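Local coordinates for protein glycoside Hydrolase (Bacteroides plebeius, PDB 5T3B) that probably cleaves glycosidic bonds in polysaccharides, as a family 50 glycoside hydrolase of a human gut bacterium, at residues Gly109-Val114 with Gly382-Val387; Gly375-Ala380 with Ala429-Gly434; Tyr391-Gly394 with Asp400-Ser403; Lys439-Glu444 with Gly449-Asn454. All coordinates share one frame; numbering follows the deposited sequence. Where two conformers were deposited one is given.

The four contacts fall into two pairs at opposite ends of parallel strands 385-394 and 432-437, neighbours in what is probably the (beta/alpha)8 barrel of this family. Contacts 1 and 2 gather where these strands begin, their centres about 7 Å apart, and they touch through the backbones of Phe385 with Asn431 and Val433. Contacts 3 and 4 lie beyond, about 28 to 30 Å away between centres and about 11 Å from each other, where the strands give way to loops. Along the chain contacts 1 and 2 interlock, contact 3 is nested inside contact 2, and contact 4 follows last. One pair thus lies at the strand starts, the other at such a barrel's active-site end.

Contact 1: residues Gly109-Val114 with Gly382-Val387; sequences GRSWIV and GTPFMV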
loop_
_atom_site.group_PDB
_atom_site.type_symbol
_atom_site.label_atom_id
_atom_site.label_comp_id
_atom_site.label_asym_id
_atom_site.label_seq_id
_atom_site.Cartn_x
_atom_site.Cartn_y
_atom_site.Cartn_z
ATOM N N GLY A 109 17.376 -7.840 11.253
ATOM C CA GLY A 109 17.057 -7.908 9.858
ATOM C C GLY A 109 15.620 -7.376 9.685
ATOM O O GLY A 109 15.039 -7.622 8.640
ATOM N N ARG A 110 15.051 -6.663 10.655
ATOM C CA ARG A 110 13.726 -6.039 10.452
ATOM C C ARG A 110 13.844 -4.613 10.052
ATOM O O ARG A 110 14.527 -3.851 10.710
ATOM C CB ARG A 110 12.873 -6.206 11.638
ATOM C CG ARG A 110 11.483 -5.539 11.422
ATOM C CD ARG A 110 10.535 -5.843 12.495
ATOM N NE ARG A 110 10.136 -7.192 12.469
ATOM C CZ ARG A 110 8.991 -7.631 11.958
ATOM N NH1 ARG A 110 8.209 -6.841 11.221
ATOM N NH2 ARG A 110 8.651 -8.888 12.098
ATOM N N SER A 111 13.119 -4.262 9.005
ATOM C CA SER A 111 13.054 -2.895 8.563
ATOM C C SER A 111 11.983 -2.098 9.349
ATOM O O SER A 111 10.957 -2.623 9.710
ATOM C CB SER A 111 12.718 -2.822 7.057
ATOM O OG SER A 111 13.707 -3.350 6.236
ATOM N N TRP A 112 12.241 -0.799 9.492
ATOM C CA TRP A 112 11.300 0.124 10.090
ATOM C C TRP A 112 11.271 1.415 9.364
ATOM O O TRP A 112 12.322 1.949 8.968
ATOM C CB TRP A 112 11.732 0.467 11.518
ATOM C CG TRP A 112 11.685 -0.620 12.517
ATOM C CD1 TRP A 112 12.765 -1.352 12.897
ATOM C CD2 TRP A 112 10.562 -1.169 13.219
ATOM N NE1 TRP A 112 12.393 -2.273 13.769
ATOM C CE2 TRP A 112 11.057 -2.177 14.027
ATOM C CE3 TRP A 112 9.220 -0.875 13.272
ATOM C CZ2 TRP A 112 10.258 -2.916 14.889
ATOM C CZ3 TRP A 112 8.425 -1.611 14.160
ATOM C CH2 TRP A 112 8.963 -2.620 14.927
ATOM N N ILE A 113 10.080 1.982 9.195
ATOM C CA ILE A 113 10.011 3.433 9.040
ATOM C C ILE A 113 10.330 4.064 10.406
ATOM O O ILE A 113 9.839 3.600 11.419
ATOM C CB ILE A 113 8.621 3.872 8.563
ATOM C CG1 ILE A 113 8.358 3.301 7.197
ATOM C CG2 ILE A 113 8.443 5.399 8.656
ATOM C CD1 ILE A 113 9.188 3.819 6.174
ATOM N N VAL A 114 11.151 5.129 10.364
ATOM C CA VAL A 114 11.533 5.875 11.581
ATOM C C VAL A 114 10.969 7.276 11.394
ATOM O O VAL A 114 11.076 7.877 10.313
ATOM C CB VAL A 114 13.086 5.859 11.711
ATOM C CG1 VAL A 114 13.649 6.883 12.652
ATOM C CG2 VAL A 114 13.449 4.380 12.063
ATOM N N GLY A 382 16.909 -6.127 0.195
ATOM C CA GLY A 382 16.578 -5.756 1.558
ATOM C C GLY A 382 15.689 -4.501 1.721
ATOM O O GLY A 382 15.308 -4.139 2.839
ATOM N N THR A 383 15.424 -3.791 0.599
ATOM C CA THR A 383 14.507 -2.640 0.666
ATOM C C THR A 383 13.151 -3.172 1.063
ATOM O O THR A 383 12.716 -4.162 0.524
ATOM C CB THR A 383 14.440 -1.960 -0.704
ATOM O OG1 THR A 383 15.748 -1.470 -1.011
ATOM C CG2 THR A 383 13.414 -0.839 -0.714
ATOM N N PRO A 384 12.502 -2.535 2.034
ATOM C CA PRO A 384 11.201 -3.064 2.525
ATOM C C PRO A 384 10.063 -2.743 1.586
ATOM O O PRO A 384 10.170 -1.908 0.664
ATOM C CB PRO A 384 11.023 -2.399 3.864
ATOM C CG PRO A 384 11.692 -1.022 3.619
ATOM C CD PRO A 384 12.920 -1.374 2.822
ATOM N N PHE A 385 8.952 -3.419 1.875
ATOM C CA PHE A 385 7.689 -3.139 1.208
ATOM C C PHE A 385 6.640 -2.731 2.253
ATOM O O PHE A 385 6.803 -2.947 3.461
ATOM C CB PHE A 385 7.194 -4.338 0.371
ATOM C CG PHE A 385 6.663 -5.487 1.149
ATOM C CD1 PHE A 385 7.480 -6.444 1.669
ATOM C CD2 PHE A 385 5.301 -5.625 1.322
ATOM C CE1 PHE A 385 7.011 -7.526 2.354
ATOM C CE2 PHE A 385 4.772 -6.734 2.007
ATOM C CZ PHE A 385 5.634 -7.692 2.542
ATOM N N MET A 386 5.561 -2.149 1.725
ATOM C CA MET A 386 4.372 -1.855 2.515
ATOM C C MET A 386 3.168 -2.329 1.704
ATOM O O MET A 386 3.200 -2.232 0.474
ATOM C CB MET A 386 4.228 -0.385 2.855
ATOM C CG MET A 386 4.098 0.534 1.699
ATOM S SD MET A 386 4.115 2.293 2.100
ATOM C CE MET A 386 2.659 2.389 3.047
ATOM N N VAL A 387 2.128 -2.756 2.376
ATOM C CA VAL A 387 0.872 -3.135 1.719
ATOM C C VAL A 387 0.016 -1.904 1.688
ATOM O O VAL A 387 -0.451 -1.416 2.722
ATOM C CB VAL A 387 0.232 -4.320 2.394
ATOM C CG1 VAL A 387 -1.173 -4.544 1.788
ATOM C CG2 VAL A 387 1.108 -5.542 2.258
HETATM O O HOH W 1 13.670 -5.180 4.669
#
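Ser111 and Pro384 meet where a small antiparallel hairpin, strands 102-105 and 111-114, lies against the start of strand 385-394. The serine side chain can be followed atom by atom. Ser111 CB rests on the proline ring, 3.6 Å from Pro384 CB and a little farther from CG, so the first step is plain carbon-to-carbon packing. Beyond it, Ser111 OG still borders the ring, 3.7 Å from Pro384 CB. A chi1 of -66° sets OG beside its own backbone N and swings it along the ring toward Gly382. No direct hydrogen bond follows, since Ser111 OG and Gly382 O stay 3.8 Å apart. A water sits between them instead and donates to Gly382 O over 2.7 Å. The distance from that water to Ser111 OG, 2.4 Å, is unusually short, so the exact placing of this link is doubtful.

Val433 of the neighbouring strand 432-437 packs on both Ser111 and Pro384, and Val103 of the hairpin also reaches the proline. The backbone of Ser111 is bonded to Lys430, and that of Pro384 to Ile358.

Small, and perhaps bridged by a water, the contact has a divided chemistry: the proline offers the serine only carbon, and the hydroxyl must look past it for a polar partner, which probably makes the joint one of fit more than of strong bonding.

Contact 2: residues Gly375-Ala380 with Ala429-Gly434; sequences GWKNQA and AKNCVG
Trp376 and Lys377, near the end of helix 370-379, face a type I beta turn, Ala429 to Cys432, that leads into strand 432-437. The helix precedes strand 385-394, the neighbour of that strand, so the contact sets a helix against the entry of the adjacent strand in the probable (beta/alpha)8 barrel.

Taken in order, Trp376 brings only the base of its side chain to the turn, CB lying near Asn431 ND2, while its indole leads away to meet the Phe385 ring edge-to-face. Its carbonyl O takes a weak bond from a water that in turn accepts from Asn431 ND2 over 2.9 Å. That ND2 also donates to Met373 O one turn earlier, so two partners hold the amide against the helix. Lys377 carries most of the helix's share. Its backbone N lies 3.3 Å from Asn431 ND2, but both are donors and do not bond, whereas its CB packs on the same nitrogen at 3.5 Å. With CG anti to the backbone N (chi1 -173°), the chain passes over the asparagine side chain, and the bend at chi3 (-65°) brings CE to 3.8 Å from Asn431 OD1. Lys430 directs its own ammonium elsewhere, to Asn108 O, leaving the two NZ atoms 5.7 Å apart. The tip of Lys377 instead reaches the turn through a second water, which accepts from Lys377 NZ over 2.8 Å and from the backbone N of Lys430 over 2.9 Å.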
loop_
_atom_site.group_PDB
_atom_site.type_symbol
_atom_site.label_atom_id
_atom_site.label_comp_id
_atom_site.label_asym_id
_atom_site.label_seq_id
_atom_site.Cartn_x
_atom_site.Cartn_y
_atom_site.Cartn_z
ATOM N N GLY A 375 10.956 -13.906 -0.929
ATOM C CA GLY A 375 11.511 -13.568 -2.210
ATOM C C GLY A 375 11.672 -12.081 -2.415
ATOM O O GLY A 375 12.710 -11.617 -2.919
ATOM N N TRP A 376 10.643 -11.324 -2.044
ATOM C CA TRP A 376 10.730 -9.874 -2.150
ATOM C C TRP A 376 11.920 -9.317 -1.362
ATOM O O TRP A 376 12.541 -8.342 -1.775
ATOM C CB TRP A 376 9.424 -9.182 -1.735
ATOM C CG TRP A 376 8.296 -9.474 -2.633
ATOM C CD1 TRP A 376 8.336 -9.924 -3.904
ATOM C CD2 TRP A 376 6.886 -9.403 -2.305
ATOM N NE1 TRP A 376 7.065 -10.115 -4.405
ATOM C CE2 TRP A 376 6.164 -9.783 -3.437
ATOM C CE3 TRP A 376 6.179 -9.002 -1.170
ATOM C CZ2 TRP A 376 4.790 -9.814 -3.449
ATOM C CZ3 TRP A 376 4.808 -9.026 -1.188
ATOM C CH2 TRP A 376 4.113 -9.466 -2.311
ATOM N N LYS A 377 12.158 -9.877 -0.178
ATOM C CA LYS A 377 13.271 -9.428 0.608
ATOM C C LYS A 377 14.587 -9.563 -0.144
ATOM O O LYS A 377 15.409 -8.641 -0.173
ATOM C CB LYS A 377 13.318 -10.178 1.921
ATOM C CG LYS A 377 14.357 -9.650 2.893
ATOM C CD LYS A 377 14.572 -10.587 4.065
ATOM C CE LYS A 377 13.333 -10.709 4.949
ATOM N NZ LYS A 377 13.603 -11.630 6.115
ATOM N N ASN A 378 14.788 -10.728 -0.749
ATOM C CA ASN A 378 16.033 -10.986 -1.476
ATOM C C ASN A 378 16.098 -10.176 -2.745
ATOM O O ASN A 378 17.092 -9.537 -3.075
ATOM C CB ASN A 378 16.132 -12.460 -1.803
ATOM C CG ASN A 378 16.129 -13.316 -0.576
ATOM O OD1 ASN A 378 16.619 -12.916 0.445
ATOM N ND2 ASN A 378 15.582 -14.491 -0.681
ATOM N N GLN A 379 15.020 -10.195 -3.498
ATOM C CA GLN A 379 14.972 -9.508 -4.770
ATOM C C GLN A 379 15.248 -8.012 -4.672
ATOM O O GLN A 379 15.922 -7.397 -5.499
ATOM C CB GLN A 379 13.679 -9.772 -5.503
ATOM C CG GLN A 379 13.494 -11.231 -5.880
ATOM C CD GLN A 379 12.041 -11.622 -6.032
ATOM O OE1 GLN A 379 11.158 -10.777 -6.226
ATOM N NE2 GLN A 379 11.792 -12.887 -5.974
ATOM N N ALA A 380 14.645 -7.418 -3.630
ATOM C CA ALA A 380 14.726 -5.992 -3.414
ATOM C C ALA A 380 16.026 -5.575 -2.718
ATOM O O ALA A 380 16.174 -4.399 -2.381
ATOM C CB ALA A 380 13.579 -5.544 -2.559
ATOM N N ALA A 429 6.548 -10.815 8.332
ATOM C CA ALA A 429 7.486 -10.433 7.293
ATOM C C ALA A 429 8.361 -9.292 7.797
ATOM O O ALA A 429 7.898 -8.135 7.906
ATOM C CB ALA A 429 6.766 -10.020 6.005
ATOM N N LYS A 430 9.633 -9.566 8.048
ATOM C CA LYS A 430 10.548 -8.571 8.591
ATOM C C LYS A 430 10.865 -7.451 7.615
ATOM O O LYS A 430 11.336 -6.382 8.021
ATOM C CB LYS A 430 11.833 -9.240 9.015
ATOM C CG LYS A 430 11.700 -10.190 10.182
ATOM C CD LYS A 430 13.073 -10.600 10.727
ATOM C CE LYS A 430 13.092 -11.984 11.347
ATOM N NZ LYS A 430 14.499 -12.211 11.691
ATOM N N ASN A 431 10.575 -7.700 6.333
ATOM C CA ASN A 431 10.706 -6.704 5.303
ATOM C C ASN A 431 9.440 -5.900 5.012
ATOM O O ASN A 431 9.463 -5.057 4.103
ATOM C CB ASN A 431 11.228 -7.305 3.971
ATOM C CG ASN A 431 10.387 -8.438 3.462
ATOM O OD1 ASN A 431 9.924 -9.308 4.220
ATOM N ND2 ASN A 431 10.293 -8.515 2.143
ATOM N N CYS A 432 8.378 -6.110 5.801
ATOM C CA CYS A 432 7.170 -5.286 5.649
ATOM C C CYS A 432 7.149 -4.228 6.740
ATOM O O CYS A 432 7.248 -4.606 7.918
ATOM C CB CYS A 432 5.936 -6.179 5.757
ATOM S SG CYS A 432 4.382 -5.253 5.643
ATOM N N VAL A 433 7.047 -2.964 6.352
ATOM C CA VAL A 433 7.046 -1.885 7.311
ATOM C C VAL A 433 5.628 -1.395 7.695
ATOM O O VAL A 433 5.528 -0.496 8.506
ATOM C CB VAL A 433 7.865 -0.677 6.815
ATOM C CG1 VAL A 433 9.333 -1.023 6.814
ATOM C CG2 VAL A 433 7.421 -0.147 5.478
ATOM N N GLY A 434 4.579 -2.077 7.174
ATOM C CA GLY A 434 3.238 -1.879 7.579
ATOM C C GLY A 434 2.283 -1.870 6.399
ATOM O O GLY A 434 2.552 -2.420 5.317
HETATM O O HOH W 2 11.273 -6.487 0.290
HETATM O O HOH W 3 10.990 -12.003 7.142
#

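Contact 3: residues Tyr391-Gly394 with Asp400-Ser403; sequences YTKG and DNSS. With EDO (1,2-ethanediol), chain G.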
loop_
_atom_site.group_PDB
_atom_site.type_symbol
_atom_site.label_atom_id
_atom_site.label_comp_id
_atom_site.label_asym_id
_atom_site.label_seq_id
_atom_site.Cartn_x
_atom_site.Cartn_y
_atom_site.Cartn_z
ATOM N N TYR A 391 -8.515 -5.413 1.975
ATOM C CA TYR A 391 -9.776 -5.361 2.711
ATOM C C TYR A 391 -10.594 -6.588 2.398
ATOM O O TYR A 391 -10.304 -7.321 1.459
ATOM C CB TYR A 391 -10.623 -4.106 2.345
ATOM C CG TYR A 391 -11.124 -4.031 0.955
ATOM C CD1 TYR A 391 -10.325 -3.661 -0.134
ATOM C CD2 TYR A 391 -12.448 -4.328 0.643
ATOM C CE1 TYR A 391 -10.811 -3.616 -1.405
ATOM C CE2 TYR A 391 -12.897 -4.296 -0.630
ATOM C CZ TYR A 391 -12.090 -3.971 -1.672
ATOM O OH TYR A 391 -12.569 -3.966 -2.993
ATOM N N THR A 392 -11.674 -6.739 3.171
ATOM C CA THR A 392 -12.827 -7.561 2.842
ATOM C C THR A 392 -14.081 -6.751 2.945
ATOM O O THR A 392 -14.088 -5.675 3.566
ATOM C CB THR A 392 -12.933 -8.804 3.738
ATOM O OG1 THR A 392 -13.102 -8.411 5.096
ATOM C CG2 THR A 392 -11.719 -9.702 3.577
ATOM N N LYS A 393 -15.153 -7.300 2.339
ATOM C CA LYS A 393 -16.487 -6.672 2.328
ATOM C C LYS A 393 -17.408 -7.558 3.157
ATOM O O LYS A 393 -17.327 -8.783 3.111
ATOM C CB LYS A 393 -17.042 -6.727 0.897
ATOM C CG LYS A 393 -16.203 -6.069 -0.159
ATOM C CD LYS A 393 -16.592 -6.540 -1.579
ATOM C CE LYS A 393 -15.694 -6.027 -2.684
ATOM N NZ LYS A 393 -16.143 -6.685 -3.957
ATOM N N GLY A 394 -18.378 -6.951 3.822
ATOM C CA GLY A 394 -19.378 -7.688 4.618
ATOM C C GLY A 394 -20.707 -7.868 3.911
ATOM O O GLY A 394 -21.350 -6.898 3.493
ATOM N N ASP A 400 -24.595 -4.023 -2.768
ATOM C CA ASP A 400 -24.255 -4.668 -4.059
ATOM C C ASP A 400 -22.982 -5.481 -3.909
ATOM O O ASP A 400 -22.970 -6.703 -4.093
ATOM C CB ASP A 400 -24.213 -3.600 -5.148
ATOM C CG ASP A 400 -23.542 -3.969 -6.455
ATOM O OD1 ASP A 400 -22.935 -5.084 -6.586
ATOM O OD2 ASP A 400 -23.642 -3.118 -7.377
ATOM N N ASN A 401 -21.909 -4.809 -3.483
ATOM C CA ASN A 401 -20.670 -5.468 -3.093
ATOM C C ASN A 401 -19.924 -6.060 -4.284
ATOM O O ASN A 401 -18.925 -6.753 -4.066
ATOM C CB ASN A 401 -20.819 -6.548 -1.966
ATOM C CG ASN A 401 -20.854 -5.990 -0.558
ATOM O OD1 ASN A 401 -21.196 -6.748 0.430
ATOM N ND2 ASN A 401 -20.508 -4.786 -0.384
ATOM N N SER A 402 -20.317 -5.783 -5.524
ATOM C CA SER A 402 -19.640 -6.390 -6.647
ATOM C C SER A 402 -18.321 -5.701 -7.013
ATOM O O SER A 402 -17.396 -6.356 -7.465
ATOM C CB SER A 402 -20.573 -6.568 -7.824
ATOM O OG SER A 402 -20.985 -5.350 -8.319
ATOM N N SER A 403 -18.220 -4.391 -6.838
ATOM C CA SER A 403 -17.031 -3.709 -7.289
ATOM C C SER A 403 -15.878 -4.002 -6.350
ATOM O O SER A 403 -16.035 -4.096 -5.146
ATOM C CB SER A 403 -17.265 -2.219 -7.349
ATOM O OG SER A 403 -17.398 -1.667 -6.044
HETATM C C1 EDO G . -10.135 -2.009 -4.881
HETATM O O1 EDO G . -11.418 -2.173 -4.588
HETATM C C2 EDO G . -9.600 -3.334 -5.332
HETATM O O2 EDO G . -10.183 -3.861 -6.561
#
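Lys393, near the end of strand 385-394, stretches out to carbonyl groups of segment 400-403, which opens with an Asx turn. The segment belongs to the loop between strand 385-394 and its parallel neighbour 407-409, and the lysine ties it back to the first strand. Asp400 makes the turn: its OD1 accepts from Ser402 N, coming from above the carboxylate plane, and from Ser402 OG on the syn side over 2.6 Å. Next, Asn401 O accepts a hydrogen bond from Lys393 NZ at 2.8 Å. Ser402 gives its own O to Lys50. Ser403 O accepts a second bond from Lys393 NZ at 2.9 Å, the ammonium well above the carbonyl plane. Because the lysine chain is extended beyond CG, NZ lands between these oxygens, and Gly404 O just past the segment takes another of its bonds. A methionine in its place would probably leave the carbonyls of Asn401 and Ser403 without their shared donor and let the loop drift from the strand.

Tyr391, farther back along the same strand, adds little area. At its ring edge, near the ring plane, an ethanediol probably from the crystallisation liquor is hydrogen-bonded, Tyr391 OH to ethanediol O1 at 2.7 Å.

Contact 4: residues Lys439-Glu444 with Gly449-Asn454; sequences KYLDDE and GMLDYN
Leu441 and Leu451 form a single parallel bridge inside the long loop that follows strand 432-437, at the end of the probable barrel where the strands run into loops. Leu451 is bonded on both sides of its partner: its N donates to Tyr440 O at 3.0 Å, and its O accepts from Asp442 N at 2.9 Å. One residue back, Met450 N meets Lys439 O almost in line with the carbonyl bond, and Gly449 CA adds a C-H contact to the same oxygen.

This is the tight part. Gly449 presses so closely on Leu441 and Asp442 that a CB would strike Asp442 N. Around it, Leu441 CD2 packs on Leu451 CB, and Leu451 CD2 lies 3.6 Å from Tyr440 CE1, while the tyrosine hydroxyl is bonded to Trp148. Asp442 ties the two segments together with both oxygens: OD1 takes Gly449 N on its anti lone pair at 2.8 Å, and OD2 accepts from a water that also serves Tyr453 N, besides bonding Tyr458 OH. An alanine here would probably leave Gly449 N and the Tyr458 hydroxyl without their acceptor and the two loop segments freer to shift.

Toward solvent, by contrast, Glu444 and Tyr453 meet by packing, without a direct hydrogen bond between them. Exposed Glu444 lies across one face of the Tyr453 ring, its carboxylate nearly parallel to it, 14° between the planes. Asp442 O meets that ring at its edge, and Glu444 CB makes a CH-pi contact over the face, 4.0 Å from the Tyr453 ring centroid and 10° off the normal.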
loop_
_atom_site.group_PDB
_atom_site.type_symbol
_atom_site.label_atom_id
_atom_site.label_comp_id
_atom_site.label_asym_id
_atom_site.label_seq_id
_atom_site.Cartn_x
_atom_site.Cartn_y
_atom_site.Cartn_z
ATOM N N LYS A 439 -10.788 0.958 2.521
ATOM C CA LYS A 439 -10.536 2.394 2.576
ATOM C C LYS A 439 -11.378 3.018 3.659
ATOM O O LYS A 439 -12.073 2.348 4.402
ATOM C CB LYS A 439 -10.732 3.042 1.200
ATOM C CG LYS A 439 -12.143 2.930 0.672
ATOM C CD LYS A 439 -12.283 3.634 -0.695
ATOM C CE LYS A 439 -13.543 3.320 -1.450
ATOM N NZ LYS A 439 -14.688 4.145 -0.987
ATOM N N TYR A 440 -11.274 4.359 3.729
ATOM C CA TYR A 440 -11.974 5.118 4.759
ATOM C C TYR A 440 -13.493 4.862 4.765
ATOM O O TYR A 440 -14.015 4.425 5.779
ATOM C CB TYR A 440 -11.632 6.599 4.523
ATOM C CG TYR A 440 -12.324 7.599 5.398
ATOM C CD1 TYR A 440 -12.371 7.478 6.786
ATOM C CD2 TYR A 440 -12.926 8.708 4.825
ATOM C CE1 TYR A 440 -13.022 8.405 7.557
ATOM C CE2 TYR A 440 -13.564 9.685 5.612
ATOM C CZ TYR A 440 -13.611 9.489 6.975
ATOM O OH TYR A 440 -14.289 10.430 7.733
ATOM N N LEU A 441 -14.155 5.161 3.643
ATOM C CA LEU A 441 -15.605 5.029 3.536
ATOM C C LEU A 441 -16.043 3.978 2.567
ATOM O O LEU A 441 -15.386 3.713 1.567
ATOM C CB LEU A 441 -16.250 6.352 3.006
ATOM C CG LEU A 441 -16.032 7.549 3.868
ATOM C CD1 LEU A 441 -16.461 8.805 3.220
ATOM C CD2 LEU A 441 -16.679 7.439 5.183
ATOM N N ASP A 442 -17.197 3.420 2.870
ATOM C CA ASP A 442 -17.906 2.646 1.854
ATOM C C ASP A 442 -18.135 3.454 0.593
ATOM O O ASP A 442 -18.299 4.683 0.646
ATOM C CB ASP A 442 -19.282 2.217 2.375
ATOM C CG ASP A 442 -19.294 1.075 3.324
ATOM O OD1 ASP A 442 -18.290 0.376 3.513
ATOM O OD2 ASP A 442 -20.426 0.892 3.861
ATOM N N ASP A 443 -18.187 2.769 -0.553
ATOM C CA ASP A 443 -18.931 3.310 -1.661
ATOM C C ASP A 443 -20.408 3.251 -1.338
ATOM O O ASP A 443 -20.825 2.463 -0.513
ATOM C CB ASP A 443 -18.640 2.545 -2.964
ATOM C CG ASP A 443 -17.236 2.593 -3.472
ATOM O OD1 ASP A 443 -16.476 3.470 -3.093
ATOM O OD2 ASP A 443 -16.998 1.713 -4.403
ATOM N N GLU A 444 -21.246 4.031 -2.025
ATOM C CA GLU A 444 -22.677 3.951 -1.755
ATOM C C GLU A 444 -23.194 2.527 -1.917
ATOM O O GLU A 444 -24.116 2.118 -1.187
ATOM C CB GLU A 444 -23.461 4.944 -2.606
ATOM C CG GLU A 444 -24.912 5.107 -2.138
ATOM C CD GLU A 444 -25.580 6.365 -2.700
ATOM O OE1 GLU A 444 -25.043 6.842 -3.727
ATOM O OE2 GLU A 444 -26.633 6.855 -2.148
ATOM N N GLY A 449 -15.467 0.150 3.249
ATOM C CA GLY A 449 -15.019 1.108 4.226
ATOM C C GLY A 449 -14.824 0.610 5.622
ATOM O O GLY A 449 -15.426 -0.380 6.044
ATOM N N MET A 450 -14.001 1.344 6.370
ATOM C CA MET A 450 -13.987 1.235 7.823
ATOM C C MET A 450 -15.210 1.970 8.433
ATOM O O MET A 450 -15.673 1.591 9.518
ATOM C CB MET A 450 -12.691 1.816 8.393
ATOM C CG MET A 450 -12.436 1.508 9.843
ATOM S SD MET A 450 -10.903 2.079 10.559
ATOM C CE MET A 450 -11.052 3.846 10.403
ATOM N N LEU A 451 -15.719 2.975 7.706
ATOM C CA LEU A 451 -16.929 3.720 8.034
ATOM C C LEU A 451 -17.925 3.482 6.886
ATOM O O LEU A 451 -17.546 3.325 5.721
ATOM C CB LEU A 451 -16.691 5.205 8.174
ATOM C CG LEU A 451 -16.045 5.747 9.411
ATOM C CD1 LEU A 451 -14.710 5.149 9.735
ATOM C CD2 LEU A 451 -15.963 7.266 9.320
ATOM N N ASP A 452 -19.208 3.504 7.234
ATOM C CA ASP A 452 -20.235 3.441 6.235
ATOM C C ASP A 452 -20.378 4.775 5.500
ATOM O O ASP A 452 -19.687 5.750 5.782
ATOM C CB ASP A 452 -21.513 2.887 6.813
ATOM C CG ASP A 452 -22.331 3.837 7.619
ATOM O OD1 ASP A 452 -22.062 5.047 7.647
ATOM O OD2 ASP A 452 -23.333 3.311 8.219
ATOM N N TYR A 453 -21.280 4.790 4.504
ATOM C CA TYR A 453 -21.416 5.955 3.642
ATOM C C TYR A 453 -21.941 7.184 4.426
ATOM O O TYR A 453 -21.797 8.299 3.930
ATOM C CB TYR A 453 -22.352 5.582 2.495
ATOM C CG TYR A 453 -22.338 6.555 1.353
ATOM C CD1 TYR A 453 -21.254 6.671 0.530
ATOM C CD2 TYR A 453 -23.457 7.346 1.104
ATOM C CE1 TYR A 453 -21.227 7.546 -0.554
ATOM C CE2 TYR A 453 -23.443 8.230 0.058
ATOM C CZ TYR A 453 -22.325 8.347 -0.754
ATOM O OH TYR A 453 -22.278 9.240 -1.832
ATOM N N ASN A 454 -22.560 6.947 5.598
ATOM C CA ASN A 454 -22.984 8.001 6.519
ATOM C C ASN A 454 -21.982 8.335 7.592
ATOM O O ASN A 454 -22.331 8.928 8.606
ATOM C CB ASN A 454 -24.332 7.697 7.148
ATOM C CG ASN A 454 -25.373 7.486 6.129
ATOM O OD1 ASN A 454 -25.470 8.208 5.144
ATOM N ND2 ASN A 454 -26.121 6.382 6.319
HETATM O O HOH W 4 -22.700 2.320 3.593
#